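Local coordinates for malonyl CoA-acyl carrier protein transacylase (Bartonella henselae, PDB 3QAT), which probably transfers the malonyl group of malonyl-CoA to acyl carrier protein, providing malonyl-ACP for fatty acid biosynthesis, at residues A129-G134 and S208-P213; G136-L141 and V174-A179. One frame throughout, in Å; residues are numbered along the deposited sequence. Where two conformers were deposited one is given.

Interaction 1: residues A129-G134 and S208-P213; sequences AAVAVG and SALMQP
With chi1 at -38°, Val131 holds CG1 beside its backbone N and anti to its carbonyl carbon, which directs that methyl at Leu210, while Met211, whose CB starts off away from Ala130, is folded at chi2 and chi3 until its thioether curls back to meet Ala130. The Val131 methyl touches both main chain and side chain: CG1 lies 3.5 Å from Leu210 O and 3.7 Å from Leu210 CB, the two side chains crossing at about a right angle. Valine suits this place because its beta branch puts CG1 one bond from CB, close to the backbone, where it can meet both atoms. Ala130 is short enough to sit close over the 3-10 turn; its CB rests 3.8 Å from Met211 SD and 4.0 Å from Met211 CE, contacts that an unbranched, bendable methionine can reach. Beyond it the ring of Pro213 closes the patch, with CG 3.9 Å from Ala130 O. Proline fits the first turn of helix 212-224, where a backbone N-H would have no acceptor in a preceding turn of that helix. No hydrogen bond crosses between the segments; their direct contact is van der Waals packing. The second segment is stiffened from within: Ser208 OG accepts Leu210 N at 3.3 Å, a bent bond of 137°, in an ST turn, and also hydrogen-bonds to Pro205 O. Pro205 touches Val131, Leu210 and Met211. This apolar surface contact joins the loop between helix 113-129 and strand 136-142 to the 3-10 turn leading into helix 212-224, where the chain passes between the two subdomains of the acyltransferase fold.

Interaction 2: residues G136-L141 and V174-A179; sequences GSMAAL and VISGEA
The peptide carbonyls of Ile175 and Ala139 are the flat groups that join these strands, and each is used differently. Ala139 O takes Ile175 N in its own plane at 2.9 Å, with Val174 CG1 pressed against it at 3.3 Å. Ile175 O receives Ala139 N from above its plane, 38° out of it, and also meets the CA of Met138 at 3.2 Å. Farther along, Ser137 and Gly177 form the other hydrogen-bonded pair through reciprocal N-H...O bonds. The strands run antiparallel at 163° and are the two central ones in the order 196-200, 136-142, 172-176, 162-169, consistent with the small ferredoxin-like subdomain of this family. Ala139 and Ile175 face helices 146-155 and 179-191; Ala139 CB is small enough for Ile175 CG1 to pack 3.7 Å away, and the isoleucine extends on to Val149 and Ala185. On the reverse face Met138, bent only at chi3, lays CE 3.7 Å from Val174 CG1, and loop residues Ser203 and Phe206 adjoin it. In the conformer given, Ser176 OG, anti to its backbone N (chi1 -178°), hydrogen-bonds to Phe206 O. Glycine suits position 177, where the chain turns a corner with backbone angles that would press a CB against the preceding carbonyl. Glu178 follows as N-cap residue of helix 179-191, and its OE1 accepts Leu161 N. Ser137 OG hydrogen-bonds to Pro201 O and to a water 2.7 Å away, which donates to Ala179 O.

How the interactions relate
Interaction 2 is nested inside the chain loop that interaction 1 closes, and their centres lie 12 Å apart. They meet directly: Leu210 CD1 reaches 3.6 Å from Gly177 C, at the corner of the strand, and Gly134 O packs 3.5 Å from Ala179 CB. Residues 129-134 and 136-141 are almost continuous, so the loop of interaction 1 delivers the chain to the sheet of interaction 2, and residues 208-213 carry it away again. The likely nucleophile elbow around Ser98 belongs to neither contact; interaction 2 lies within the smaller subdomain, and interaction 1 lies where the chain enters and leaves it.

Interaction 1: residues A129-G134 and S208-P213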
ATOM      1  N   ALA A 129      -5.716   4.086  16.492  1.00 19.61           N
ATOM      2  CA  ALA A 129      -5.819   4.012  17.970  1.00 20.44           C
ATOM      3  C   ALA A 129      -4.541   3.586  18.708  1.00 21.28           C
ATOM      4  O   ALA A 129      -4.505   3.617  19.940  1.00 22.08           O
ATOM      5  CB  ALA A 129      -6.989   3.081  18.367  1.00 20.32           C
ATOM      6  N   ALA A 130      -3.512   3.174  17.975  1.00 20.84           N
ATOM      7  CA  ALA A 130      -2.324   2.559  18.566  1.00 21.28           C
ATOM      8  C   ALA A 130      -1.608   3.456  19.590  1.00 22.08           C
ATOM      9  O   ALA A 130      -1.216   2.976  20.655  1.00 21.94           O
ATOM     10  CB  ALA A 130      -1.341   2.130  17.481  1.00 21.17           C
ATOM     11  N   VAL A 131      -1.416   4.727  19.244  1.00 22.66           N
ATOM     12  CA  VAL A 131      -0.740   5.660  20.153  1.00 24.45           C
ATOM     13  C   VAL A 131      -1.635   6.859  20.405  1.00 25.14           C
ATOM     14  O   VAL A 131      -2.412   7.284  19.541  1.00 25.31           O
ATOM     15  CB  VAL A 131       0.683   6.123  19.670  1.00 24.90           C
ATOM     16  CG1 VAL A 131       1.432   4.975  18.999  1.00 25.61           C
ATOM     17  CG2 VAL A 131       0.586   7.324  18.729  1.00 24.57           C
ATOM     18  N   ALA A 132      -1.518   7.416  21.607  1.00 25.81           N
ATOM     19  CA  ALA A 132      -2.272   8.600  21.953  1.00 26.37           C
ATOM     20  C   ALA A 132      -1.922   9.753  21.035  1.00 26.53           C
ATOM     21  O   ALA A 132      -0.805   9.847  20.510  1.00 25.96           O
ATOM     22  CB  ALA A 132      -2.023   8.985  23.417  1.00 26.76           C
ATOM     23  N   VAL A 133      -2.895  10.629  20.831  1.00 27.35           N
ATOM     24  CA  VAL A 133      -2.735  11.793  19.986  1.00 27.82           C
ATOM     25  C   VAL A 133      -1.485  12.590  20.417  1.00 28.02           C
ATOM     26  O   VAL A 133      -1.196  12.728  21.613  1.00 28.73           O
ATOM     27  CB  VAL A 133      -4.019  12.677  20.001  1.00 28.59           C
ATOM     28  CG1 VAL A 133      -4.360  13.130  21.417  1.00 30.61           C
ATOM     29  CG2 VAL A 133      -3.894  13.866  19.051  1.00 29.60           C
ATOM     30  N   GLY A 134      -0.737  13.052  19.421  1.00 27.01           N
ATOM     31  CA  GLY A 134       0.446  13.860  19.655  1.00 25.87           C
ATOM     32  C   GLY A 134       1.714  13.094  19.957  1.00 24.38           C
ATOM     33  O   GLY A 134       2.802  13.683  19.995  1.00 25.27           O
ATOM     34  N   SER A 208       6.414   1.788  12.581  1.00 14.04           N
ATOM     35  CA  SER A 208       7.369   1.916  13.665  1.00 15.09           C
ATOM     36  C   SER A 208       6.958   0.960  14.768  1.00 15.65           C
ATOM     37  O   SER A 208       5.851   0.413  14.742  1.00 15.44           O
ATOM     38  CB  SER A 208       7.415   3.337  14.218  1.00 15.43           C
ATOM     39  OG  SER A 208       6.287   3.620  15.029  1.00 17.87           O
ATOM     40  N   ALA A 209       7.848   0.778  15.747  1.00 15.76           N
ATOM     41  CA  ALA A 209       7.545  -0.138  16.860  1.00 16.71           C
ATOM     42  C   ALA A 209       6.335   0.331  17.671  1.00 16.90           C
ATOM     43  O   ALA A 209       5.700  -0.475  18.375  1.00 17.23           O
ATOM     44  CB  ALA A 209       8.771  -0.309  17.752  1.00 17.49           C
ATOM     45  N   LEU A 210       6.004   1.618  17.582  1.00 16.86           N
ATOM     46  CA  LEU A 210       4.839   2.177  18.263  1.00 17.24           C
ATOM     47  C   LEU A 210       3.505   1.580  17.792  1.00 16.96           C
ATOM     48  O   LEU A 210       2.485   1.699  18.485  1.00 18.08           O
ATOM     49  CB  LEU A 210       4.800   3.700  18.138  1.00 17.29           C
ATOM     50  CG  LEU A 210       5.927   4.503  18.795  1.00 19.21           C
ATOM     51  CD1 LEU A 210       5.766   5.960  18.432  1.00 19.55           C
ATOM     52  CD2 LEU A 210       5.890   4.362  20.303  1.00 20.67           C
ATOM     53  N   MET A 211       3.531   0.951  16.612  1.00 16.22           N
ATOM     54  CA  MET A 211       2.348   0.306  16.042  1.00 16.27           C
ATOM     55  C   MET A 211       2.080  -1.066  16.622  1.00 15.86           C
ATOM     56  O   MET A 211       1.152  -1.736  16.175  1.00 16.08           O
ATOM     57  CB  MET A 211       2.499   0.141  14.521  1.00 15.58           C
ATOM     58  CG  MET A 211       1.940   1.251  13.645  1.00 19.34           C
ATOM     59  SD  MET A 211       0.358   2.034  14.068  1.00 21.07           S
ATOM     60  CE  MET A 211       1.279   3.368  14.763  1.00 15.61           C
ATOM     61  N   GLN A 212       2.862  -1.496  17.614  1.00 16.19           N
ATOM     62  CA  GLN A 212       2.674  -2.850  18.166  1.00 16.86           C
ATOM     63  C   GLN A 212       1.225  -3.238  18.527  1.00 17.05           C
ATOM     64  O   GLN A 212       0.835  -4.360  18.223  1.00 16.34           O
ATOM     65  CB  GLN A 212       3.630  -3.142  19.330  1.00 18.20           C
ATOM     66  CG  GLN A 212       3.657  -4.610  19.723  1.00 19.50           C
ATOM     67  CD  GLN A 212       4.287  -5.482  18.651  1.00 22.31           C
ATOM     68  OE1 GLN A 212       5.313  -5.119  18.052  1.00 23.15           O
ATOM     69  NE2 GLN A 212       3.684  -6.645  18.405  1.00 22.08           N
ATOM     70  N   PRO A 213       0.430  -2.340  19.168  1.00 17.92           N
ATOM     71  CA  PRO A 213      -0.972  -2.731  19.449  1.00 17.88           C
ATOM     72  C   PRO A 213      -1.779  -3.051  18.169  1.00 17.22           C
ATOM     73  O   PRO A 213      -2.660  -3.927  18.174  1.00 17.64           O
ATOM     74  CB  PRO A 213      -1.550  -1.492  20.154  1.00 18.50           C
ATOM     75  CG  PRO A 213      -0.343  -0.823  20.789  1.00 19.40           C
ATOM     76  CD  PRO A 213       0.745  -1.016  19.751  1.00 18.25           C
TER

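Interaction 2: residues G136-L141 and V174-A179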
ATOM      1  N   GLY A 136       3.093  10.447  18.279  1.00 17.61           N
ATOM      2  CA  GLY A 136       3.862   9.994  17.122  1.00 15.29           C
ATOM      3  C   GLY A 136       3.944  11.054  16.061  1.00 14.27           C
ATOM      4  O   GLY A 136       3.192  12.032  16.066  1.00 15.40           O
ATOM      5  N   SER A 137       4.861  10.856  15.122  1.00 12.16           N
ATOM      6  CA  SER A 137       4.891  11.653  13.891  1.00 11.67           C
ATOM      7  C   SER A 137       5.526  10.814  12.803  1.00 10.28           C
ATOM      8  O   SER A 137       6.118   9.752  13.068  1.00 10.75           O
ATOM      9  CB  SER A 137       5.766  12.915  14.061  1.00 12.06           C
ATOM     10  OG  SER A 137       5.253  13.818  15.045  1.00 13.91           O
ATOM     11  N   MET A 138       5.449  11.323  11.573  1.00 10.19           N
ATOM     12  CA  MET A 138       6.237  10.800  10.437  1.00  9.81           C
ATOM     13  C   MET A 138       6.933  11.966   9.759  1.00  9.75           C
ATOM     14  O   MET A 138       6.659  13.119  10.085  1.00 10.06           O
ATOM     15  CB  MET A 138       5.362  10.042   9.403  1.00  9.17           C
ATOM     16  CG  MET A 138       4.724   8.833  10.000  1.00 10.60           C
ATOM     17  SD  MET A 138       3.834   7.887   8.744  1.00 13.73           S
ATOM     18  CE  MET A 138       5.116   6.755   8.248  1.00 10.51           C
ATOM     19  N   ALA A 139       7.871  11.677   8.851  1.00  9.57           N
ATOM     20  CA  ALA A 139       8.462  12.720   8.033  1.00  9.71           C
ATOM     21  C   ALA A 139       8.852  12.180   6.687  1.00  9.70           C
ATOM     22  O   ALA A 139       9.253  11.012   6.571  1.00  9.67           O
ATOM     23  CB  ALA A 139       9.697  13.352   8.722  1.00  8.78           C
ATOM     24  N   ALA A 140       8.714  13.019   5.664  1.00  9.30           N
ATOM     25  CA  ALA A 140       9.062  12.623   4.314  1.00  9.58           C
ATOM     26  C   ALA A 140      10.387  13.263   3.952  1.00  9.42           C
ATOM     27  O   ALA A 140      10.505  14.493   3.945  1.00 10.54           O
ATOM     28  CB  ALA A 140       7.965  13.096   3.322  1.00  9.86           C
ATOM     29  N   LEU A 141      11.370  12.420   3.638  1.00  9.54           N
ATOM     30  CA  LEU A 141      12.709  12.897   3.268  1.00  9.99           C
ATOM     31  C   LEU A 141      13.000  12.571   1.808  1.00 10.94           C
ATOM     32  O   LEU A 141      12.580  11.530   1.284  1.00 10.76           O
ATOM     33  CB  LEU A 141      13.781  12.218   4.137  1.00  9.83           C
ATOM     34  CG  LEU A 141      13.537  12.191   5.639  1.00 10.81           C
ATOM     35  CD1 LEU A 141      14.689  11.397   6.329  1.00 10.74           C
ATOM     36  CD2 LEU A 141      13.319  13.593   6.260  1.00 10.72           C
ATOM     37  N   VAL A 174      10.726   7.622   4.110  1.00  9.85           N
ATOM     38  CA  VAL A 174       9.804   8.118   5.129  1.00  9.91           C
ATOM     39  C   VAL A 174      10.226   7.567   6.478  1.00  9.01           C
ATOM     40  O   VAL A 174      10.478   6.366   6.602  1.00  9.62           O
ATOM     41  CB  VAL A 174       8.359   7.685   4.820  1.00  8.93           C
ATOM     42  CG1 VAL A 174       7.406   8.329   5.799  1.00 11.64           C
ATOM     43  CG2 VAL A 174       8.000   8.087   3.383  1.00 10.82           C
ATOM     44  N   ILE A 175      10.357   8.444   7.467  1.00  9.16           N
ATOM     45  CA  ILE A 175      10.677   8.019   8.832  1.00  9.14           C
ATOM     46  C   ILE A 175       9.447   8.156   9.740  1.00  9.29           C
ATOM     47  O   ILE A 175       8.469   8.827   9.399  1.00  9.58           O
ATOM     48  CB  ILE A 175      11.875   8.806   9.432  1.00  9.26           C
ATOM     49  CG1 ILE A 175      11.609  10.308   9.393  1.00  8.58           C
ATOM     50  CG2 ILE A 175      13.159   8.420   8.681  1.00 10.37           C
ATOM     51  CD1 ILE A 175      12.685  11.145  10.122  1.00 10.24           C
ATOM     52  N   SER A 176       9.523   7.527  10.906  1.00  9.45           N
ATOM     53  CA  SER A 176       8.366   7.399  11.795  0.80  9.77           C
ATOM     54  C   SER A 176       8.828   7.108  13.208  1.00 11.11           C
ATOM     55  O   SER A 176       9.878   6.494  13.404  1.00 11.66           O
ATOM     56  CB  SER A 176       7.491   6.240  11.297  0.80 10.34           C
ATOM     57  OG  SER A 176       6.326   6.092  12.091  0.80 10.77           O
ATOM     58  N   GLY A 177       8.018   7.497  14.179  1.00 11.37           N
ATOM     59  CA  GLY A 177       8.326   7.183  15.585  1.00 13.14           C
ATOM     60  C   GLY A 177       7.798   8.244  16.516  1.00 14.11           C
ATOM     61  O   GLY A 177       6.740   8.852  16.271  1.00 12.78           O
ATOM     62  N   GLU A 178       8.519   8.464  17.615  1.00 14.80           N
ATOM     63  CA  GLU A 178       8.036   9.421  18.593  1.00 16.16           C
ATOM     64  C   GLU A 178       8.201  10.848  18.117  1.00 15.64           C
ATOM     65  O   GLU A 178       9.206  11.188  17.488  1.00 15.74           O
ATOM     66  CB  GLU A 178       8.728   9.215  19.929  1.00 17.48           C
ATOM     67  CG  GLU A 178       8.328   7.905  20.589  1.00 20.86           C
ATOM     68  CD  GLU A 178       9.111   7.627  21.844  1.00 24.25           C
ATOM     69  OE1 GLU A 178      10.352   7.467  21.768  1.00 24.69           O
ATOM     70  OE2 GLU A 178       8.466   7.559  22.918  1.00 29.39           O
ATOM     71  N   ALA A 179       7.214  11.680  18.428  1.00 16.09           N
ATOM     72  CA  ALA A 179       7.155  13.037  17.898  1.00 16.31           C
ATOM     73  C   ALA A 179       8.446  13.864  18.011  1.00 16.97           C
ATOM     74  O   ALA A 179       8.937  14.389  17.005  1.00 16.50           O
ATOM     75  CB  ALA A 179       5.945  13.786  18.480  1.00 16.85           C
TER
HETATM   76  O   HOH W   1       6.859  15.859  15.600  1.00 19.24           O